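RagB/SusD domain protein (Flavobacterium johnsoniae, PDB 5J90) binds chitin and, as a SusD homolog of a chitin utilization locus, probably helps capture chitin chains at the cell surface for uptake. Local coordinates at residues Arg339-Leu344 against Tyr439-Tyr444; Val405-Ala410 against Glu414-Lys419; Arg207-Met212 against Gly432-Ser437; Pro399-Thr404 against Ile420-Trp425. All coordinates share one frame; numbering follows the deposited sequence.

Contact 1: residues Arg339-Leu344 against Tyr439-Tyr444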
loop_
_atom_site.group_PDB
_atom_site.type_symbol
_atom_site.label_atom_id
_atom_site.label_comp_id
_atom_site.label_asym_id
_atom_site.label_seq_id
_atom_site.Cartn_x
_atom_site.Cartn_y
_atom_site.Cartn_z
ATOM N N ARG A 339 6.502 23.454 -3.608
ATOM C CA ARG A 339 5.388 24.352 -3.910
ATOM C C ARG A 339 4.893 24.176 -5.344
ATOM O O ARG A 339 3.686 24.233 -5.588
ATOM C CB ARG A 339 5.770 25.808 -3.639
ATOM C CG ARG A 339 5.962 26.135 -2.156
ATOM C CD ARG A 339 6.703 27.466 -1.982
ATOM N NE ARG A 339 5.879 28.582 -2.403
ATOM C CZ ARG A 339 6.331 29.792 -2.724
ATOM N NH1 ARG A 339 7.631 30.093 -2.710
ATOM N NH2 ARG A 339 5.461 30.714 -3.076
ATOM N N ALA A 340 5.805 23.940 -6.284
ATOM C CA ALA A 340 5.420 23.710 -7.673
ATOM C C ALA A 340 4.513 22.491 -7.793
ATOM O O ALA A 340 3.475 22.542 -8.458
ATOM C CB ALA A 340 6.653 23.559 -8.568
ATOM N N GLU A 341 4.894 21.388 -7.148
ATOM C CA GLU A 341 4.052 20.203 -7.162
ATOM C C GLU A 341 2.712 20.473 -6.463
ATOM O O GLU A 341 1.656 20.046 -6.943
ATOM C CB GLU A 341 4.760 19.024 -6.503
ATOM C CG GLU A 341 3.844 17.805 -6.452
ATOM C CD GLU A 341 4.503 16.535 -5.952
ATOM O OE1 GLU A 341 5.722 16.517 -5.680
ATOM O OE2 GLU A 341 3.765 15.532 -5.843
ATOM N N GLY A 342 2.742 21.175 -5.334
ATOM C CA GLY A 342 1.517 21.555 -4.650
ATOM C C GLY A 342 0.597 22.354 -5.559
ATOM O O GLY A 342 -0.627 22.162 -5.543
ATOM N N ALA A 343 1.176 23.244 -6.361
ATOM C CA ALA A 343 0.379 24.055 -7.283
ATOM C C ALA A 343 -0.239 23.165 -8.369
ATOM O O ALA A 343 -1.401 23.356 -8.750
ATOM C CB ALA A 343 1.239 25.141 -7.898
ATOM N N LEU A 344 0.510 22.182 -8.861
ATOM C CA LEU A 344 -0.052 21.209 -9.798
ATOM C C LEU A 344 -1.289 20.538 -9.228
ATOM O O LEU A 344 -2.226 20.204 -9.960
ATOM C CB LEU A 344 0.959 20.108 -10.097
ATOM C CG LEU A 344 1.996 20.238 -11.196
ATOM C CD1 LEU A 344 2.546 18.845 -11.496
ATOM C CD2 LEU A 344 1.403 20.883 -12.455
ATOM N N TYR A 439 11.907 9.414 -5.281
ATOM C CA TYR A 439 11.866 8.461 -6.381
ATOM C C TYR A 439 10.867 7.352 -6.076
ATOM O O TYR A 439 10.099 6.929 -6.943
ATOM C CB TYR A 439 13.246 7.849 -6.663
ATOM C CG TYR A 439 13.157 6.743 -7.686
ATOM C CD1 TYR A 439 13.124 7.024 -9.046
ATOM C CD2 TYR A 439 13.060 5.409 -7.289
ATOM C CE1 TYR A 439 13.018 6.009 -9.985
ATOM C CE2 TYR A 439 12.953 4.391 -8.217
ATOM C CZ TYR A 439 12.933 4.697 -9.564
ATOM O OH TYR A 439 12.836 3.679 -10.494
ATOM N N ARG A 440 10.887 6.853 -4.847
ATOM C CA ARG A 440 9.912 5.830 -4.480
ATOM C C ARG A 440 8.485 6.363 -4.643
ATOM O O ARG A 440 7.622 5.691 -5.222
ATOM C CB ARG A 440 10.172 5.322 -3.055
ATOM C CG ARG A 440 11.383 4.389 -2.952
ATOM C CD ARG A 440 11.654 3.949 -1.513
ATOM N NE ARG A 440 12.188 5.046 -0.701
ATOM C CZ ARG A 440 12.178 5.049 0.629
ATOM N NH1 ARG A 440 11.639 4.031 1.293
ATOM N NH2 ARG A 440 12.678 6.079 1.298
ATOM N N ARG A 441 8.231 7.567 -4.147
ATOM C CA ARG A 441 6.885 8.120 -4.234
ATOM C C ARG A 441 6.428 8.398 -5.664
ATOM O O ARG A 441 5.312 8.043 -6.025
ATOM C CB ARG A 441 6.761 9.389 -3.403
ATOM C CG ARG A 441 5.367 10.013 -3.486
ATOM C CD ARG A 441 5.247 11.218 -2.592
ATOM N NE ARG A 441 6.125 12.313 -3.004
ATOM C CZ ARG A 441 5.787 13.274 -3.864
ATOM N NH1 ARG A 441 4.590 13.283 -4.442
ATOM N NH2 ARG A 441 6.658 14.230 -4.150
ATOM N N THR A 442 7.282 9.026 -6.472
ATOM C CA THR A 442 6.851 9.562 -7.764
ATOM C C THR A 442 7.274 8.740 -8.967
ATOM O O THR A 442 6.676 8.860 -10.037
ATOM C CB THR A 442 7.383 10.994 -8.000
ATOM O OG1 THR A 442 8.816 10.963 -8.168
ATOM C CG2 THR A 442 7.013 11.921 -6.854
ATOM N N GLY A 443 8.321 7.936 -8.816
ATOM C CA GLY A 443 8.925 7.230 -9.934
ATOM C C GLY A 443 9.839 8.102 -10.786
ATOM O O GLY A 443 10.259 7.672 -11.860
ATOM N N TYR A 444 10.150 9.311 -10.321
ATOM C CA TYR A 444 10.948 10.262 -11.098
ATOM C C TYR A 444 12.195 10.677 -10.318
ATOM O O TYR A 444 12.213 10.608 -9.091
ATOM C CB TYR A 444 10.115 11.510 -11.415
ATOM C CG TYR A 444 8.873 11.248 -12.242
ATOM C CD1 TYR A 444 8.930 10.461 -13.385
ATOM C CD2 TYR A 444 7.650 11.798 -11.879
ATOM C CE1 TYR A 444 7.785 10.219 -14.152
ATOM C CE2 TYR A 444 6.501 11.558 -12.629
ATOM C CZ TYR A 444 6.581 10.774 -13.764
ATOM O OH TYR A 444 5.440 10.543 -14.512
#
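E341 and R441 meet in a two-pronged, end-on salt bridge that ties helix 332-344 to the last turn of helix 432-442, two members of the mostly helical SusD fold, whose family belongs to the TPR clan. R441 NH2 gives a hydrogen bond of 2.9 Å to E341 OE1, and R441 NH1 one of 2.8 Å to E341 OE2. Both bonds are close to straight, and each carboxylate oxygen accepts on its syn lone pair. The carboxylate and guanidinium planes lie only 22° apart, so the two groups meet edge to edge, nearly coplanar.

Length suits both residues to this place, because the helices stand well apart: the CA atoms of E341 and T442 are 11.0 Å from each other. E341 spans its share fully extended, CG anti to the backbone N (chi1 177°), while the longer R441 bends at chi3 to turn its end toward the acid. Replacing E341 by an alanine is likely to strip R441 of its two-bond partner across the helices, leaving it to D438, and to deprive R345 of an acid.

Further partners hold each group: R345 makes a second salt bridge to E341 OE2, and D438 one to R441 NH2. M212 of helix 196-213 packs against both side chains. The helix ends at T442, and G443 leaves it with a positive phi (79°) that is easily borne by a residue without a side chain. T442 closes this end with an ST turn, its OG1 accepting from Y444 N at 3.0 Å, and its methyl CG2 lies 3.4 Å above the centre of the R441 guanidinium plane.

Contact 2: residues Val405-Ala410 against Glu414-Lys419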
loop_
_atom_site.group_PDB
_atom_site.type_symbol
_atom_site.label_atom_id
_atom_site.label_comp_id
_atom_site.label_asym_id
_atom_site.label_seq_id
_atom_site.Cartn_x
_atom_site.Cartn_y
_atom_site.Cartn_z
ATOM N N VAL A 405 13.802 20.411 -20.227
ATOM C CA VAL A 405 13.681 21.316 -19.098
ATOM C C VAL A 405 12.475 22.244 -19.232
ATOM O O VAL A 405 11.738 22.450 -18.271
ATOM C CB VAL A 405 14.956 22.167 -18.905
ATOM C CG1 VAL A 405 14.751 23.154 -17.768
ATOM C CG2 VAL A 405 16.157 21.282 -18.615
ATOM N N ALA A 406 12.271 22.801 -20.428
ATOM C CA ALA A 406 11.280 23.857 -20.628
ATOM C C ALA A 406 9.868 23.467 -20.203
ATOM O O ALA A 406 9.387 22.381 -20.530
ATOM C CB ALA A 406 11.275 24.313 -22.091
ATOM N N TRP A 407 9.215 24.374 -19.487
ATOM C CA TRP A 407 7.826 24.174 -19.106
ATOM C C TRP A 407 6.933 24.215 -20.333
ATOM O O TRP A 407 7.089 25.072 -21.208
ATOM C CB TRP A 407 7.377 25.247 -18.120
ATOM C CG TRP A 407 6.048 24.946 -17.496
ATOM C CD1 TRP A 407 4.826 25.434 -17.868
ATOM C CD2 TRP A 407 5.812 24.069 -16.389
ATOM N NE1 TRP A 407 3.842 24.911 -17.056
ATOM C CE2 TRP A 407 4.426 24.081 -16.135
ATOM C CE3 TRP A 407 6.642 23.287 -15.582
ATOM C CZ2 TRP A 407 3.853 23.331 -15.113
ATOM C CZ3 TRP A 407 6.069 22.542 -14.564
ATOM C CH2 TRP A 407 4.691 22.575 -14.337
ATOM N N ASP A 408 5.993 23.285 -20.386
ATOM C CA ASP A 408 4.968 23.257 -21.418
ATOM C C ASP A 408 3.620 23.232 -20.714
ATOM O O ASP A 408 3.271 22.244 -20.072
ATOM C CB ASP A 408 5.145 22.005 -22.279
ATOM C CG ASP A 408 4.104 21.887 -23.382
ATOM O OD1 ASP A 408 3.188 22.735 -23.460
ATOM O OD2 ASP A 408 4.207 20.923 -24.171
ATOM N N ALA A 409 2.862 24.318 -20.827
ATOM C CA ALA A 409 1.578 24.429 -20.149
ATOM C C ALA A 409 0.590 23.350 -20.586
ATOM O O ALA A 409 -0.333 23.017 -19.846
ATOM C CB ALA A 409 0.975 25.821 -20.364
ATOM N N ALA A 410 0.792 22.815 -21.788
ATOM C CA ALA A 410 -0.134 21.850 -22.377
ATOM C C ALA A 410 0.247 20.408 -22.057
ATOM O O ALA A 410 -0.464 19.475 -22.440
ATOM C CB ALA A 410 -0.202 22.050 -23.888
ATOM N N GLU A 414 1.486 14.278 -15.377
ATOM C CA GLU A 414 2.632 13.388 -15.180
ATOM C C GLU A 414 3.924 13.961 -15.752
ATOM O O GLU A 414 4.973 13.876 -15.110
ATOM C CB GLU A 414 2.376 11.990 -15.742
ATOM C CG GLU A 414 1.388 11.162 -14.915
ATOM C CD GLU A 414 1.923 10.701 -13.556
ATOM O OE1 GLU A 414 3.119 10.907 -13.235
ATOM O OE2 GLU A 414 1.123 10.116 -12.802
ATOM N N VAL A 415 3.866 14.550 -16.947
ATOM C CA VAL A 415 5.067 15.131 -17.538
ATOM C C VAL A 415 5.503 16.373 -16.754
ATOM O O VAL A 415 6.701 16.558 -16.512
ATOM C CB VAL A 415 4.889 15.424 -19.047
ATOM C CG1 VAL A 415 5.978 16.379 -19.546
ATOM C CG2 VAL A 415 4.919 14.120 -19.834
ATOM N N LYS A 416 4.542 17.191 -16.329
ATOM C CA LYS A 416 4.847 18.340 -15.483
ATOM C C LYS A 416 5.546 17.898 -14.197
ATOM O O LYS A 416 6.560 18.488 -13.803
ATOM C CB LYS A 416 3.576 19.137 -15.175
ATOM C CG LYS A 416 3.021 19.899 -16.391
ATOM C CD LYS A 416 1.660 20.511 -16.110
ATOM C CE LYS A 416 1.229 21.405 -17.276
ATOM N NZ LYS A 416 -0.106 22.025 -17.034
ATOM N N LEU A 417 5.015 16.852 -13.559
ATOM C CA LEU A 417 5.621 16.341 -12.345
ATOM C C LEU A 417 7.009 15.779 -12.631
ATOM O O LEU A 417 7.930 16.000 -11.851
ATOM C CB LEU A 417 4.730 15.281 -11.687
ATOM C CG LEU A 417 5.251 14.745 -10.344
ATOM C CD1 LEU A 417 5.370 15.852 -9.321
ATOM C CD2 LEU A 417 4.341 13.625 -9.822
ATOM N N GLN A 418 7.170 15.058 -13.739
ATOM C CA GLN A 418 8.483 14.539 -14.109
ATOM C C GLN A 418 9.516 15.660 -14.243
ATOM O O GLN A 418 10.662 15.508 -13.814
ATOM C CB GLN A 418 8.399 13.699 -15.391
ATOM C CG GLN A 418 9.709 13.037 -15.779
ATOM C CD GLN A 418 9.586 12.179 -17.032
ATOM O OE1 GLN A 418 8.546 12.180 -17.701
ATOM N NE2 GLN A 418 10.649 11.452 -17.361
ATOM N N LYS A 419 9.117 16.785 -14.834
ATOM C CA LYS A 419 10.024 17.923 -14.964
ATOM C C LYS A 419 10.399 18.459 -13.592
ATOM O O LYS A 419 11.578 18.666 -13.300
ATOM C CB LYS A 419 9.387 19.033 -15.807
ATOM C CG LYS A 419 9.319 18.705 -17.296
ATOM C CD LYS A 419 8.508 19.760 -18.034
ATOM C CE LYS A 419 8.328 19.395 -19.505
ATOM N NZ LYS A 419 9.563 19.645 -20.316
#
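K419 and K416, one turn apart on helix 413-428, reach across to the loop 405-410 and each ends on a backbone carbonyl. The inner bond is the closer one: K419 NZ lies 2.7 Å from A406 O, the donor tilted from the carbonyl plane. K419 gets there by a bend at its last torsion (chi4 -77°), which turns the ammonium toward the loop, where T404 O is a second acceptor. A lysine suits this buried place because its aliphatic chain packs on V403 and Y357 while NZ meets two carbonyls of the irregular loop.

The loop thus runs beside the helix it leads into, in this helix-rich SusD fold, held to it by lysine-to-carbonyl bonds. W407 of the loop lays its six-membered ring against K416, crossing that chain at about a right angle; W407 CZ2 is 3.7 Å from K416 CD, and W407 also meets Y357 and L344.

Toward solvent the grip slackens. The extended K416 carries its ammonium past the indole to A409 O, 3.0 Å from NZ, but from above the carbonyl plane. A409 and A410 are exposed, and the loop turns there through an Asx turn, D408 OD1 accepting from A410 N at 2.9 Å.

Contact 3: residues Arg207-Met212 against Gly432-Ser437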
loop_
_atom_site.group_PDB
_atom_site.type_symbol
_atom_site.label_atom_id
_atom_site.label_comp_id
_atom_site.label_asym_id
_atom_site.label_seq_id
_atom_site.Cartn_x
_atom_site.Cartn_y
_atom_site.Cartn_z
ATOM N N ARG A 207 7.827 20.489 7.283
ATOM C CA ARG A 207 6.422 20.084 7.251
ATOM C C ARG A 207 5.936 19.894 5.810
ATOM O O ARG A 207 5.244 18.930 5.506
ATOM C CB ARG A 207 5.521 21.110 7.952
ATOM C CG ARG A 207 4.054 20.662 7.973
ATOM C CD ARG A 207 3.072 21.752 8.439
ATOM N NE ARG A 207 3.489 22.377 9.688
ATOM C CZ ARG A 207 3.404 21.819 10.892
ATOM N NH1 ARG A 207 2.904 20.594 11.048
ATOM N NH2 ARG A 207 3.847 22.494 11.953
ATOM N N LEU A 208 6.290 20.824 4.927
ATOM C CA LEU A 208 5.887 20.720 3.532
ATOM C C LEU A 208 6.453 19.469 2.860
ATOM O O LEU A 208 5.739 18.782 2.114
ATOM C CB LEU A 208 6.277 21.999 2.769
ATOM C CG LEU A 208 5.902 22.075 1.284
ATOM C CD1 LEU A 208 4.386 21.954 1.081
ATOM C CD2 LEU A 208 6.424 23.375 0.677
ATOM N N ARG A 209 7.720 19.153 3.133
ATOM C CA ARG A 209 8.311 17.915 2.638
ATOM C C ARG A 209 7.521 16.692 3.113
ATOM O O ARG A 209 7.191 15.809 2.316
ATOM C CB ARG A 209 9.774 17.806 3.093
ATOM C CG ARG A 209 10.385 16.439 2.789
ATOM C CD ARG A 209 11.739 16.238 3.460
ATOM N NE ARG A 209 12.808 16.956 2.761
ATOM C CZ ARG A 209 14.080 16.919 3.139
ATOM N NH1 ARG A 209 14.429 16.214 4.208
ATOM N NH2 ARG A 209 14.999 17.592 2.456
ATOM N N LEU A 210 7.234 16.639 4.407
ATOM C CA LEU A 210 6.532 15.481 4.971
ATOM C C LEU A 210 5.097 15.387 4.447
ATOM O O LEU A 210 4.572 14.286 4.219
ATOM C CB LEU A 210 6.557 15.517 6.503
ATOM C CG LEU A 210 7.949 15.443 7.129
ATOM C CD1 LEU A 210 7.848 15.529 8.648
ATOM C CD2 LEU A 210 8.707 14.201 6.695
ATOM N N ALA A 211 4.475 16.543 4.226
ATOM C CA ALA A 211 3.134 16.584 3.663
ATOM C C ALA A 211 3.101 16.004 2.246
ATOM O O ALA A 211 2.256 15.166 1.926
ATOM C CB ALA A 211 2.606 18.010 3.684
ATOM N N MET A 212 4.036 16.412 1.390
ATOM C CA MET A 212 4.030 15.902 0.030
ATOM C C MET A 212 4.344 14.409 0.014
ATOM O O MET A 212 3.820 13.672 -0.824
ATOM C CB MET A 212 5.003 16.681 -0.866
ATOM C CG MET A 212 4.634 16.624 -2.345
ATOM S SD MET A 212 3.054 17.440 -2.722
ATOM C CE MET A 212 3.486 19.144 -2.364
ATOM N N GLY A 432 21.350 11.851 -1.000
ATOM C CA GLY A 432 20.635 10.757 -1.626
ATOM C C GLY A 432 19.372 10.280 -0.937
ATOM O O GLY A 432 18.503 9.726 -1.603
ATOM N N GLN A 433 19.250 10.488 0.370
ATOM C CA GLN A 433 18.094 9.968 1.096
ATOM C C GLN A 433 16.782 10.606 0.631
ATOM O O GLN A 433 15.824 9.896 0.330
ATOM C CB GLN A 433 18.300 10.128 2.605
ATOM C CG GLN A 433 17.116 9.678 3.465
ATOM C CD GLN A 433 16.853 8.177 3.420
ATOM O OE1 GLN A 433 17.735 7.368 3.099
ATOM N NE2 GLN A 433 15.625 7.800 3.751
ATOM N N GLU A 434 16.741 11.930 0.537
ATOM C CA GLU A 434 15.527 12.582 0.077
ATOM C C GLU A 434 15.221 12.197 -1.369
ATOM O O GLU A 434 14.072 11.980 -1.726
ATOM C CB GLU A 434 15.645 14.094 0.229
ATOM C CG GLU A 434 14.361 14.851 -0.121
ATOM C CD GLU A 434 13.144 14.385 0.663
ATOM O OE1 GLU A 434 13.289 13.817 1.767
ATOM O OE2 GLU A 434 12.014 14.602 0.177
ATOM N N ALA A 435 16.253 12.104 -2.207
ATOM C CA ALA A 435 16.052 11.721 -3.602
ATOM C C ALA A 435 15.474 10.314 -3.728
ATOM O O ALA A 435 14.609 10.071 -4.574
ATOM C CB ALA A 435 17.371 11.837 -4.390
ATOM N N TRP A 436 15.957 9.390 -2.895
ATOM C CA TRP A 436 15.430 8.015 -2.866
ATOM C C TRP A 436 13.963 7.996 -2.428
ATOM O O TRP A 436 13.139 7.286 -3.016
ATOM C CB TRP A 436 16.295 7.132 -1.947
ATOM C CG TRP A 436 15.821 5.711 -1.755
ATOM C CD1 TRP A 436 15.437 4.824 -2.727
ATOM C CD2 TRP A 436 15.720 5.012 -0.510
ATOM N NE1 TRP A 436 15.084 3.618 -2.153
ATOM C CE2 TRP A 436 15.257 3.709 -0.795
ATOM C CE3 TRP A 436 15.982 5.364 0.822
ATOM C CZ2 TRP A 436 15.031 2.762 0.211
ATOM C CZ3 TRP A 436 15.768 4.422 1.819
ATOM C CH2 TRP A 436 15.299 3.135 1.505
ATOM N N SER A 437 13.626 8.776 -1.408
ATOM C CA SER A 437 12.227 8.853 -0.985
ATOM C C SER A 437 11.325 9.440 -2.079
ATOM O O SER A 437 10.253 8.904 -2.363
ATOM C CB SER A 437 12.113 9.637 0.320
ATOM O OG SER A 437 12.783 8.926 1.347
#
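R209 and E434 both set CG anti to the backbone N (chi1 171° and -175°), which sends their side chains toward each other from helices 196-213 and 432-442. Each then bends, R209 at chi3 and E434 at chi2, and the two slide past one another until their flat ends lie stacked, the planes 11° apart. E434 OE1 sits 3.2 Å above the guanidinium plane, toward its rim, and 3.3 Å from R209 NE. This is a salt bridge of charges alone: the oxygen lies over a face, where no N-H of R209 points. The aliphatic part of R209 shares in the contact, its CG 3.6 Å from E434 OE2.

The in-plane N-H groups are used by other partners. E334 of helix 332-344 takes R209 NH2 in a salt bridge, and H128 of helix 113-134 accepts from NH1. E434 OE1 in turn pairs with R213, one turn further along the helix of R209. Arginine suits the place because its edge can serve these neighbours while its face receives a carboxylate.

A leucine in place of R209 would probably leave E334 without this cationic partner, and E434 with R213 but no cationic face to lie on. Near the centre of the chain, the alternation R213, E434, R209, E334 across three helices probably lets each acid and arginine favour the charged form of its opposite neighbour.

Contact 4: residues Pro399-Thr404 against Ile420-Trp425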
loop_
_atom_site.group_PDB
_atom_site.type_symbol
_atom_site.label_atom_id
_atom_site.label_comp_id
_atom_site.label_asym_id
_atom_site.label_seq_id
_atom_site.Cartn_x
_atom_site.Cartn_y
_atom_site.Cartn_z
ATOM N N PRO A 399 18.862 6.340 -23.139
ATOM C CA PRO A 399 18.373 7.186 -22.047
ATOM C C PRO A 399 16.964 6.786 -21.616
ATOM O O PRO A 399 16.190 6.272 -22.427
ATOM C CB PRO A 399 18.360 8.585 -22.667
ATOM C CG PRO A 399 18.231 8.342 -24.143
ATOM C CD PRO A 399 18.992 7.081 -24.409
ATOM N N VAL A 400 16.643 7.016 -20.345
ATOM C CA VAL A 400 15.302 6.730 -19.830
ATOM C C VAL A 400 14.538 7.963 -19.339
ATOM O O VAL A 400 13.310 7.959 -19.357
ATOM C CB VAL A 400 15.311 5.651 -18.711
ATOM C CG1 VAL A 400 15.720 4.298 -19.280
ATOM C CG2 VAL A 400 16.218 6.054 -17.550
ATOM N N ASN A 401 15.235 9.008 -18.886
ATOM C CA ASN A 401 14.529 10.199 -18.410
ATOM C C ASN A 401 14.365 11.170 -19.572
ATOM O O ASN A 401 15.138 12.126 -19.743
ATOM C CB ASN A 401 15.243 10.862 -17.222
ATOM C CG ASN A 401 14.303 11.730 -16.394
ATOM O OD1 ASN A 401 13.228 11.283 -15.991
ATOM N ND2 ASN A 401 14.686 12.972 -16.158
ATOM N N ASN A 402 13.360 10.896 -20.392
ATOM C CA ASN A 402 13.247 11.549 -21.689
ATOM C C ASN A 402 12.261 12.695 -21.638
ATOM O O ASN A 402 11.115 12.588 -22.069
ATOM C CB ASN A 402 12.903 10.512 -22.756
ATOM C CG ASN A 402 13.928 9.396 -22.810
ATOM O OD1 ASN A 402 15.132 9.641 -22.683
ATOM N ND2 ASN A 402 13.462 8.162 -22.972
ATOM N N VAL A 403 12.733 13.792 -21.064
ATOM C CA VAL A 403 11.940 14.988 -20.853
ATOM C C VAL A 403 12.881 16.188 -20.951
ATOM O O VAL A 403 14.046 16.109 -20.548
ATOM C CB VAL A 403 11.237 14.944 -19.464
ATOM C CG1 VAL A 403 12.257 14.942 -18.333
ATOM C CG2 VAL A 403 10.262 16.088 -19.307
ATOM N N THR A 404 12.390 17.291 -21.499
ATOM C CA THR A 404 13.191 18.503 -21.591
ATOM C C THR A 404 13.006 19.357 -20.341
ATOM O O THR A 404 12.139 19.088 -19.505
ATOM C CB THR A 404 12.784 19.353 -22.806
ATOM O OG1 THR A 404 11.422 19.758 -22.652
ATOM C CG2 THR A 404 12.934 18.559 -24.089
ATOM N N ILE A 420 9.393 18.689 -12.755
ATOM C CA ILE A 420 9.627 19.204 -11.408
ATOM C C ILE A 420 10.564 18.305 -10.597
ATOM O O ILE A 420 11.547 18.773 -10.007
ATOM C CB ILE A 420 8.292 19.388 -10.661
ATOM C CG1 ILE A 420 7.502 20.534 -11.298
ATOM C CG2 ILE A 420 8.538 19.658 -9.186
ATOM C CD1 ILE A 420 6.033 20.588 -10.867
ATOM N N ILE A 421 10.272 17.011 -10.578
ATOM C CA ILE A 421 11.075 16.091 -9.777
ATOM C C ILE A 421 12.484 15.922 -10.364
ATOM O O ILE A 421 13.448 15.766 -9.617
ATOM C CB ILE A 421 10.376 14.723 -9.600
ATOM C CG1 ILE A 421 8.999 14.890 -8.932
ATOM C CG2 ILE A 421 11.257 13.774 -8.790
ATOM C CD1 ILE A 421 9.035 15.540 -7.567
ATOM N N THR A 422 12.619 15.967 -11.690
ATOM C CA THR A 422 13.955 15.890 -12.295
ATOM C C THR A 422 14.819 17.060 -11.817
ATOM O O THR A 422 15.964 16.869 -11.397
ATOM C CB THR A 422 13.880 15.895 -13.837
ATOM O OG1 THR A 422 13.209 14.712 -14.284
ATOM C CG2 THR A 422 15.277 15.936 -14.455
ATOM N N GLN A 423 14.259 18.265 -11.853
ATOM C CA GLN A 423 15.009 19.442 -11.420
ATOM C C GLN A 423 15.264 19.424 -9.913
ATOM O O GLN A 423 16.325 19.842 -9.439
ATOM C CB GLN A 423 14.311 20.717 -11.885
ATOM C CG GLN A 423 14.466 20.923 -13.392
ATOM C CD GLN A 423 15.926 21.017 -13.820
ATOM O OE1 GLN A 423 16.745 21.647 -13.147
ATOM N NE2 GLN A 423 16.256 20.386 -14.947
ATOM N N LYS A 424 14.302 18.901 -9.164
ATOM C CA LYS A 424 14.448 18.740 -7.725
ATOM C C LYS A 424 15.596 17.770 -7.416
ATOM O O LYS A 424 16.449 18.029 -6.550
ATOM C CB LYS A 424 13.122 18.198 -7.189
ATOM C CG LYS A 424 12.947 18.239 -5.700
ATOM C CD LYS A 424 11.532 17.730 -5.390
ATOM C CE LYS A 424 11.243 17.733 -3.918
ATOM N NZ LYS A 424 10.043 16.882 -3.664
ATOM N N TRP A 425 15.621 16.665 -8.149
ATOM C CA TRP A 425 16.655 15.648 -8.016
ATOM C C TRP A 425 18.043 16.241 -8.309
ATOM O O TRP A 425 18.983 16.033 -7.542
ATOM C CB TRP A 425 16.297 14.496 -8.953
ATOM C CG TRP A 425 17.202 13.285 -9.014
ATOM C CD1 TRP A 425 17.114 12.150 -8.254
ATOM C CD2 TRP A 425 18.243 13.040 -9.973
ATOM N NE1 TRP A 425 18.058 11.236 -8.650
ATOM C CE2 TRP A 425 18.772 11.759 -9.701
ATOM C CE3 TRP A 425 18.794 13.789 -11.022
ATOM C CZ2 TRP A 425 19.811 11.202 -10.447
ATOM C CZ3 TRP A 425 19.837 13.236 -11.756
ATOM C CH2 TRP A 425 20.334 11.957 -11.465
#
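N401 reaches T422 from an irregular loop that flanks helix 413-428 in this helical SusD fold; N401 is the centre of an inverse gamma turn, and its side chain points to the helix. The N401 side chain leaves with CG anti to the backbone N (chi1 -158°), and its amide is turned so that ND2 leads. ND2 donates to T422 OG1 at 3.0 Å in a nearly straight bond (167°), with the oxygen in the amide plane.

The rotation of the amide is fixed from its other end, where N401 OD1 accepts from K446 N and from Q418 NE2. Asparagine suits the place because one short, flat group can donate to the helix and accept from its surroundings at once.

T422 answers with OG1 beside its own backbone N (chi1 -65°), a position from which the hydroxyl also bonds Q418 O one turn back on the helix. That bond leaves the oxygen to act as acceptor for the asparagine. The same torsion swings the T422 methyl alongside, its CG2 3.5 Å from N401 ND2. V403 adds a loose methyl contact to this buried site: its CG1 comes to 4.2 Å from T422 OG1.

How the contacts relate
Contacts 1, 2 and 4 gather round helix 413-428 and its neighbours, with centres 9 to 12 Å apart; the centre of contact 3 lies deeper, about 6 Å from that of the chain, 10 Å from that of contact 1 and 20 Å from that of contact 2. Along the chain, helices 196-213 and 332-344 come first, then the loop 399-410, then helices 413-428 and 432-442 in succession. Contacts 2 and 4 share helix 413-428 and the loop before it, and contacts 1 and 3 share helix 432-442. Y444 OH meets E414 OE1 between contacts 1 and 2, and A435 of contact 3 packs on W425 of contact 4, so sequence-distant helices form one continuous body.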